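Local coordinates for fluoride-specific ion channel FluC (Bordetella pertussis, PDB 5NKQ), which forms a highly specific, double-barrelled channel that lets fluoride ions leave the cell across the inner membrane, so lowering fluoride toxicity, while excluding chloride, at residues T41-G46 with G78-S83; Y48-M53 with A114-G119. One frame throughout, in Å; residues are numbered along the deposited sequence.

Both contacts use helix 37-59, a transmembrane helix that meets different partners along its length. In contact 1 its segment 41-46 packs on the break between helices 65-79 and 83-95, close to the centre of the folded chain; in contact 2, about two turns further on, segment 48-53 lies against helix 98-126. The centres are about 12 Å apart, and the two touch where Leu44 O meets Met115 CB. Along the chain the order is 41-46, 48-53, 78-83, 114-119, so the pairings cross. Contact 1 links a fluoride-binding asparagine to the chain segment that binds the structural sodium, whereas contact 2 is close helix packing one turn from the fluoride-binding Ser112; both reach the second subunit.

Contact 1: residues T41-G46 with G78-S83; sequences TANLVG and GLTTFS. With NA (sodium ion), chain I; F (fluoride ion), chain J.
The side-chain amide of Asn43 meets the backbone of Thr81 through two hydrogen bonds. Thr81 N donates to Asn43 OD1 over 2.9 Å in a nearly straight bond (163°), lying in the plane of the amide carbonyl. Asn43 ND2 reaches Thr81 O at 3.3 Å, a longer and more bent bond (139°). An asparagine suits the place because its amide offers an acceptor and a donor side by side, matching the N-H and C=O of one residue, and this pairing fixes the amide's rotation. With the flip thus settled, ND2 faces the fluoride ion and donates to it at 2.8 Å; Ser108 OG is a second hydrogen-bonding partner of that ion.

Beside the amide, Thr80 turns CG2 toward helix 37-59, where the methyl rests 3.6 Å from Gly46 CA; glycine fits because a CB would run into this methyl. The same rotation (chi1 64°) lets OG1 hydrogen-bond to Leu76 O one turn back and to Phe82 N and Ser83 OG of the second subunit. Leu79 spreads its branches, CD1 against Ala42 CB at 3.9 Å and CD2 toward Gly46 CA and Val45 CG1; the small Ala42 and Gly46 let the leucine come close, and Val45 borders it.

Thr80 is where the chain leaves helical geometry, and its carbonyl oxygen binds the sodium ion at 2.2 Å; leaving the helix probably makes it available. Gly77 O and the same two oxygens of the second subunit complete the four protein ligands. Asn43 and the metal grip neighbouring parts of one short non-helical link. This link joins helices 65-79 and 83-95 inside the membrane: helix 37-59 covers it on the Asn43 side, helix 6-30 touches Leu79 and Thr81, and the second subunit packs against Thr80 and Phe82.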
ATOM      1  N   THR A  41       2.003  -6.156  -9.772  1.00 28.53           N
ATOM      2  CA  THR A  41       0.771  -6.807 -10.206  1.00 31.49           C
ATOM      3  C   THR A  41      -0.265  -6.820  -9.090  1.00 29.95           C
ATOM      4  O   THR A  41      -1.450  -6.561  -9.329  1.00 33.52           O
ATOM      5  CB  THR A  41       1.065  -8.231 -10.682  1.00 30.27           C
ATOM      6  OG1 THR A  41       1.944  -8.186 -11.813  1.00 32.39           O
ATOM      7  CG2 THR A  41      -0.224  -8.944 -11.077  1.00 33.79           C
ATOM      8  N   ALA A  42       0.166  -7.106  -7.859  1.00 28.20           N
ATOM      9  CA  ALA A  42      -0.765  -7.127  -6.736  1.00 36.95           C
ATOM     10  C   ALA A  42      -1.373  -5.752  -6.495  1.00 33.82           C
ATOM     11  O   ALA A  42      -2.571  -5.635  -6.212  1.00 36.83           O
ATOM     12  CB  ALA A  42      -0.058  -7.631  -5.477  1.00 27.88           C
ATOM     13  N   ASN A  43      -0.565  -4.695  -6.610  1.00 33.51           N
ATOM     14  CA  ASN A  43      -1.078  -3.348  -6.390  1.00 34.72           C
ATOM     15  C   ASN A  43      -1.954  -2.889  -7.550  1.00 30.68           C
ATOM     16  O   ASN A  43      -2.970  -2.217  -7.337  1.00 34.68           O
ATOM     17  CB  ASN A  43       0.078  -2.374  -6.165  1.00 27.66           C
ATOM     18  CG  ASN A  43       0.704  -2.522  -4.791  1.00 38.77           C
ATOM     19  OD1 ASN A  43       0.056  -2.977  -3.849  1.00 35.53           O
ATOM     20  ND2 ASN A  43       1.969  -2.133  -4.670  1.00 39.38           N
ATOM     21  N   LEU A  44      -1.580  -3.240  -8.782  1.00 32.37           N
ATOM     22  CA  LEU A  44      -2.384  -2.848  -9.936  1.00 33.33           C
ATOM     23  C   LEU A  44      -3.724  -3.573  -9.947  1.00 36.26           C
ATOM     24  O   LEU A  44      -4.771  -2.960 -10.185  1.00 28.25           O
ATOM     25  CB  LEU A  44      -1.617  -3.116 -11.231  1.00 35.93           C
ATOM     26  CG  LEU A  44      -0.419  -2.212 -11.527  1.00 37.66           C
ATOM     27  CD1 LEU A  44       0.245  -2.610 -12.836  1.00 38.98           C
ATOM     28  CD2 LEU A  44      -0.841  -0.754 -11.557  1.00 32.05           C
ATOM     29  N   VAL A  45      -3.709  -4.885  -9.696  1.00 34.08           N
ATOM     30  CA  VAL A  45      -4.956  -5.647  -9.653  1.00 31.61           C
ATOM     31  C   VAL A  45      -5.825  -5.180  -8.493  1.00 32.64           C
ATOM     32  O   VAL A  45      -7.044  -5.015  -8.638  1.00 31.77           O
ATOM     33  CB  VAL A  45      -4.656  -7.155  -9.571  1.00 31.20           C
ATOM     34  CG1 VAL A  45      -5.916  -7.935  -9.230  1.00 29.34           C
ATOM     35  CG2 VAL A  45      -4.067  -7.645 -10.884  1.00 30.46           C
ATOM     36  N   GLY A  46      -5.216  -4.951  -7.328  1.00 36.53           N
ATOM     37  CA  GLY A  46      -5.980  -4.459  -6.195  1.00 27.67           C
ATOM     38  C   GLY A  46      -6.544  -3.071  -6.428  1.00 31.89           C
ATOM     39  O   GLY A  46      -7.645  -2.753  -5.971  1.00 30.35           O
ATOM     40  N   GLY A  78      -5.327  -7.032   2.005  1.00 28.25           N
ATOM     41  CA  GLY A  78      -4.260  -8.002   2.136  1.00 27.01           C
ATOM     42  C   GLY A  78      -3.548  -8.239   0.823  1.00 32.43           C
ATOM     43  O   GLY A  78      -2.388  -8.661   0.801  1.00 33.23           O
ATOM     44  N   LEU A  79      -4.238  -7.958  -0.286  1.00 27.20           N
ATOM     45  CA  LEU A  79      -3.642  -8.152  -1.604  1.00 27.35           C
ATOM     46  C   LEU A  79      -2.635  -7.054  -1.925  1.00 27.33           C
ATOM     47  O   LEU A  79      -1.512  -7.336  -2.356  1.00 27.42           O
ATOM     48  CB  LEU A  79      -4.737  -8.206  -2.669  1.00 27.45           C
ATOM     49  CG  LEU A  79      -4.250  -8.238  -4.117  1.00 37.76           C
ATOM     50  CD1 LEU A  79      -3.377  -9.463  -4.373  1.00 27.77           C
ATOM     51  CD2 LEU A  79      -5.433  -8.202  -5.069  1.00 27.73           C
ATOM     52  N   THR A  80      -3.021  -5.796  -1.732  1.00 29.16           N
ATOM     53  CA  THR A  80      -2.112  -4.692  -1.997  1.00 30.62           C
ATOM     54  C   THR A  80      -1.173  -4.485  -0.813  1.00 31.71           C
ATOM     55  O   THR A  80      -1.374  -5.023   0.277  1.00 31.02           O
ATOM     56  CB  THR A  80      -2.889  -3.409  -2.291  1.00 29.56           C
ATOM     57  OG1 THR A  80      -3.640  -3.024  -1.132  1.00 30.96           O
ATOM     58  CG2 THR A  80      -3.836  -3.628  -3.457  1.00 27.28           C
ATOM     59  N   THR A  81      -0.128  -3.693  -1.038  1.00 31.00           N
ATOM     60  CA  THR A  81       0.848  -3.442   0.011  1.00 34.71           C
ATOM     61  C   THR A  81       1.569  -2.133  -0.272  1.00 35.58           C
ATOM     62  O   THR A  81       1.966  -1.865  -1.408  1.00 35.45           O
ATOM     63  CB  THR A  81       1.859  -4.593   0.124  1.00 32.88           C
ATOM     64  OG1 THR A  81       2.893  -4.234   1.049  1.00 27.03           O
ATOM     65  CG2 THR A  81       2.473  -4.912  -1.232  1.00 30.29           C
ATOM     66  N   PHE A  82       1.717  -1.319   0.770  1.00 36.45           N
ATOM     67  CA  PHE A  82       2.519  -0.106   0.702  1.00 38.12           C
ATOM     68  C   PHE A  82       3.900  -0.282   1.314  1.00 32.50           C
ATOM     69  O   PHE A  82       4.864   0.318   0.826  1.00 35.69           O
ATOM     70  CB  PHE A  82       1.799   1.047   1.411  1.00 37.87           C
ATOM     71  CG  PHE A  82       1.927   2.368   0.710  1.00 40.19           C
ATOM     72  CD1 PHE A  82       3.142   3.028   0.664  1.00 45.62           C
ATOM     73  CD2 PHE A  82       0.827   2.956   0.107  1.00 42.47           C
ATOM     74  CE1 PHE A  82       3.261   4.246   0.021  1.00 48.59           C
ATOM     75  CE2 PHE A  82       0.939   4.174  -0.536  1.00 45.53           C
ATOM     76  CZ  PHE A  82       2.158   4.819  -0.579  1.00 47.86           C
ATOM     77  N   SER A  83       4.013  -1.101   2.362  1.00 29.57           N
ATOM     78  CA  SER A  83       5.301  -1.315   3.014  1.00 26.88           C
ATOM     79  C   SER A  83       6.267  -2.055   2.099  1.00 31.83           C
ATOM     80  O   SER A  83       7.431  -1.660   1.961  1.00 32.86           O
ATOM     81  CB  SER A  83       5.102  -2.083   4.321  1.00 29.18           C
ATOM     82  OG  SER A  83       4.373  -3.279   4.103  1.00 29.89           O
TER
HETATM   83 NA    NA I 201      -1.948  -4.522   2.399  1.00 39.07          NA
HETATM   84  F     F J 202       4.158  -1.634  -6.347  1.00 42.52           F

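Contact 2: residues Y48-M53 with A114-G119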
ATOM      1  N   TYR A  48      -7.477  -1.888  -9.373  1.00 30.57           N
ATOM      2  CA  TYR A  48      -8.618  -2.062 -10.264  1.00 32.46           C
ATOM      3  C   TYR A  48      -9.813  -2.650  -9.522  1.00 30.08           C
ATOM      4  O   TYR A  48     -10.954  -2.225  -9.736  1.00 31.58           O
ATOM      5  CB  TYR A  48      -8.226  -2.952 -11.445  1.00 30.79           C
ATOM      6  CG  TYR A  48      -9.353  -3.236 -12.413  1.00 36.48           C
ATOM      7  CD1 TYR A  48      -9.698  -2.318 -13.396  1.00 38.76           C
ATOM      8  CD2 TYR A  48     -10.067  -4.426 -12.349  1.00 35.69           C
ATOM      9  CE1 TYR A  48     -10.725  -2.574 -14.285  1.00 39.73           C
ATOM     10  CE2 TYR A  48     -11.096  -4.692 -13.235  1.00 36.54           C
ATOM     11  CZ  TYR A  48     -11.421  -3.761 -14.199  1.00 41.28           C
ATOM     12  OH  TYR A  48     -12.443  -4.020 -15.083  1.00 46.29           O
ATOM     13  N   LEU A  49      -9.569  -3.622  -8.640  1.00 29.46           N
ATOM     14  CA  LEU A  49     -10.673  -4.311  -7.980  1.00 29.13           C
ATOM     15  C   LEU A  49     -11.375  -3.425  -6.958  1.00 30.39           C
ATOM     16  O   LEU A  49     -12.569  -3.614  -6.701  1.00 27.82           O
ATOM     17  CB  LEU A  49     -10.170  -5.595  -7.320  1.00 28.92           C
ATOM     18  CG  LEU A  49      -9.809  -6.727  -8.283  1.00 31.71           C
ATOM     19  CD1 LEU A  49      -9.310  -7.949  -7.525  1.00 30.94           C
ATOM     20  CD2 LEU A  49     -11.005  -7.083  -9.152  1.00 28.28           C
ATOM     21  N   ILE A  50     -10.667  -2.463  -6.364  1.00 30.75           N
ATOM     22  CA  ILE A  50     -11.344  -1.570  -5.430  1.00 27.55           C
ATOM     23  C   ILE A  50     -12.175  -0.540  -6.186  1.00 27.67           C
ATOM     24  O   ILE A  50     -13.195  -0.067  -5.673  1.00 27.81           O
ATOM     25  CB  ILE A  50     -10.342  -0.907  -4.468  1.00 32.53           C
ATOM     26  CG1 ILE A  50     -11.088  -0.246  -3.305  1.00 27.24           C
ATOM     27  CG2 ILE A  50      -9.468   0.106  -5.194  1.00 27.43           C
ATOM     28  CD1 ILE A  50     -10.187   0.272  -2.209  1.00 32.40           C
ATOM     29  N   GLY A  51     -11.773  -0.183  -7.406  1.00 30.14           N
ATOM     30  CA  GLY A  51     -12.651   0.607  -8.251  1.00 32.89           C
ATOM     31  C   GLY A  51     -13.902  -0.160  -8.634  1.00 34.01           C
ATOM     32  O   GLY A  51     -14.994   0.408  -8.709  1.00 30.84           O
ATOM     33  N   VAL A  52     -13.757  -1.466  -8.871  1.00 34.65           N
ATOM     34  CA  VAL A  52     -14.918  -2.315  -9.121  1.00 33.61           C
ATOM     35  C   VAL A  52     -15.796  -2.385  -7.878  1.00 35.82           C
ATOM     36  O   VAL A  52     -17.024  -2.256  -7.953  1.00 39.05           O
ATOM     37  CB  VAL A  52     -14.469  -3.717  -9.572  1.00 28.34           C
ATOM     38  CG1 VAL A  52     -15.657  -4.668  -9.625  1.00 29.71           C
ATOM     39  CG2 VAL A  52     -13.768  -3.645 -10.922  1.00 28.55           C
ATOM     40  N   MET A  53     -15.176  -2.586  -6.712  1.00 35.26           N
ATOM     41  CA  MET A  53     -15.946  -2.744  -5.482  1.00 31.39           C
ATOM     42  C   MET A  53     -16.658  -1.454  -5.096  1.00 29.10           C
ATOM     43  O   MET A  53     -17.836  -1.480  -4.725  1.00 31.87           O
ATOM     44  CB  MET A  53     -15.038  -3.219  -4.350  1.00 31.36           C
ATOM     45  CG  MET A  53     -14.650  -4.685  -4.441  1.00 35.86           C
ATOM     46  SD  MET A  53     -16.085  -5.771  -4.578  1.00 37.65           S
ATOM     47  CE  MET A  53     -16.984  -5.342  -3.089  1.00 37.22           C
ATOM     48  N   ALA A 114      -4.941   4.879 -12.119  1.00 34.70           N
ATOM     49  CA  ALA A 114      -5.576   4.648 -13.412  1.00 35.17           C
ATOM     50  C   ALA A 114      -6.412   3.374 -13.399  1.00 34.77           C
ATOM     51  O   ALA A 114      -7.511   3.341 -13.965  1.00 32.74           O
ATOM     52  CB  ALA A 114      -4.520   4.590 -14.515  1.00 32.32           C
ATOM     53  N   MET A 115      -5.906   2.312 -12.765  1.00 34.99           N
ATOM     54  CA  MET A 115      -6.689   1.085 -12.652  1.00 35.94           C
ATOM     55  C   MET A 115      -7.923   1.288 -11.784  1.00 39.48           C
ATOM     56  O   MET A 115      -8.969   0.684 -12.047  1.00 34.74           O
ATOM     57  CB  MET A 115      -5.826  -0.047 -12.095  1.00 37.17           C
ATOM     58  CG  MET A 115      -4.651  -0.431 -12.982  1.00 44.10           C
ATOM     59  SD  MET A 115      -5.152  -0.994 -14.620  1.00 56.79           S
ATOM     60  CE  MET A 115      -5.932  -2.557 -14.226  1.00 55.77           C
ATOM     61  N   THR A 116      -7.822   2.128 -10.750  1.00 28.27           N
ATOM     62  CA  THR A 116      -8.995   2.442  -9.940  1.00 28.90           C
ATOM     63  C   THR A 116     -10.045   3.177 -10.763  1.00 32.36           C
ATOM     64  O   THR A 116     -11.242   2.883 -10.663  1.00 34.32           O
ATOM     65  CB  THR A 116      -8.590   3.270  -8.720  1.00 30.96           C
ATOM     66  OG1 THR A 116      -7.641   2.538  -7.933  1.00 31.01           O
ATOM     67  CG2 THR A 116      -9.808   3.588  -7.861  1.00 34.74           C
ATOM     68  N   GLY A 117      -9.613   4.133 -11.588  1.00 34.36           N
ATOM     69  CA  GLY A 117     -10.546   4.795 -12.487  1.00 33.59           C
ATOM     70  C   GLY A 117     -11.135   3.845 -13.512  1.00 35.54           C
ATOM     71  O   GLY A 117     -12.314   3.943 -13.858  1.00 39.13           O
ATOM     72  N   LEU A 118     -10.321   2.911 -14.011  1.00 37.92           N
ATOM     73  CA  LEU A 118     -10.836   1.899 -14.928  1.00 40.66           C
ATOM     74  C   LEU A 118     -11.831   0.979 -14.232  1.00 36.31           C
ATOM     75  O   LEU A 118     -12.826   0.563 -14.836  1.00 37.22           O
ATOM     76  CB  LEU A 118      -9.683   1.089 -15.522  1.00 43.80           C
ATOM     77  CG  LEU A 118      -8.843   1.772 -16.601  1.00 47.99           C
ATOM     78  CD1 LEU A 118      -7.709   0.863 -17.050  1.00 46.48           C
ATOM     79  CD2 LEU A 118      -9.715   2.171 -17.782  1.00 47.50           C
ATOM     80  N   GLY A 119     -11.577   0.649 -12.964  1.00 32.75           N
ATOM     81  CA  GLY A 119     -12.506  -0.196 -12.232  1.00 33.59           C
ATOM     82  C   GLY A 119     -13.844   0.477 -11.999  1.00 34.83           C
ATOM     83  O   GLY A 119     -14.897  -0.159 -12.110  1.00 37.14           O
TER
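Tyr48 packs against the backbone of 114-119, its CA only 3.3 Å from Met115 O in a CA-H...O contact (158° at the hydrogen), and Gly119 CA returns one to Tyr48 O; such contacts are a feature of closely packed transmembrane helices. The two helix segments run roughly parallel, crossing at -32° with their axes 6.5 Å apart. Because Tyr48 holds CG anti to the backbone N (chi1 178°), its ring extends past Gly119, with CD1 3.5 Å from Gly119 N. Met115, bent at chi2 and chi3, brings its CE methyl to Tyr48 CB, while Leu118 CB approaches Tyr48 CE1. A long aromatic fits here: its ring lies obliquely along the Gly119 backbone, and its hydroxyl hydrogen-bonds to Thr122 OG1 further along helix 98-126.

Ile50 sets CG2 alongside Thr116, whose hydroxyl lies within hydrogen-bonding distance of Ser112 O and Gly47 O, which must share its single hydrogen, and of Ser86 OG of the second subunit. Next comes Gly51, which packs on Gly119 with their CA atoms 4.1 Å apart. Neither position has space for a CB, so glycine on both helices permits this approach. Val52 finishes the contact with its CG2 methyl, 3.9 Å from Gly119 O.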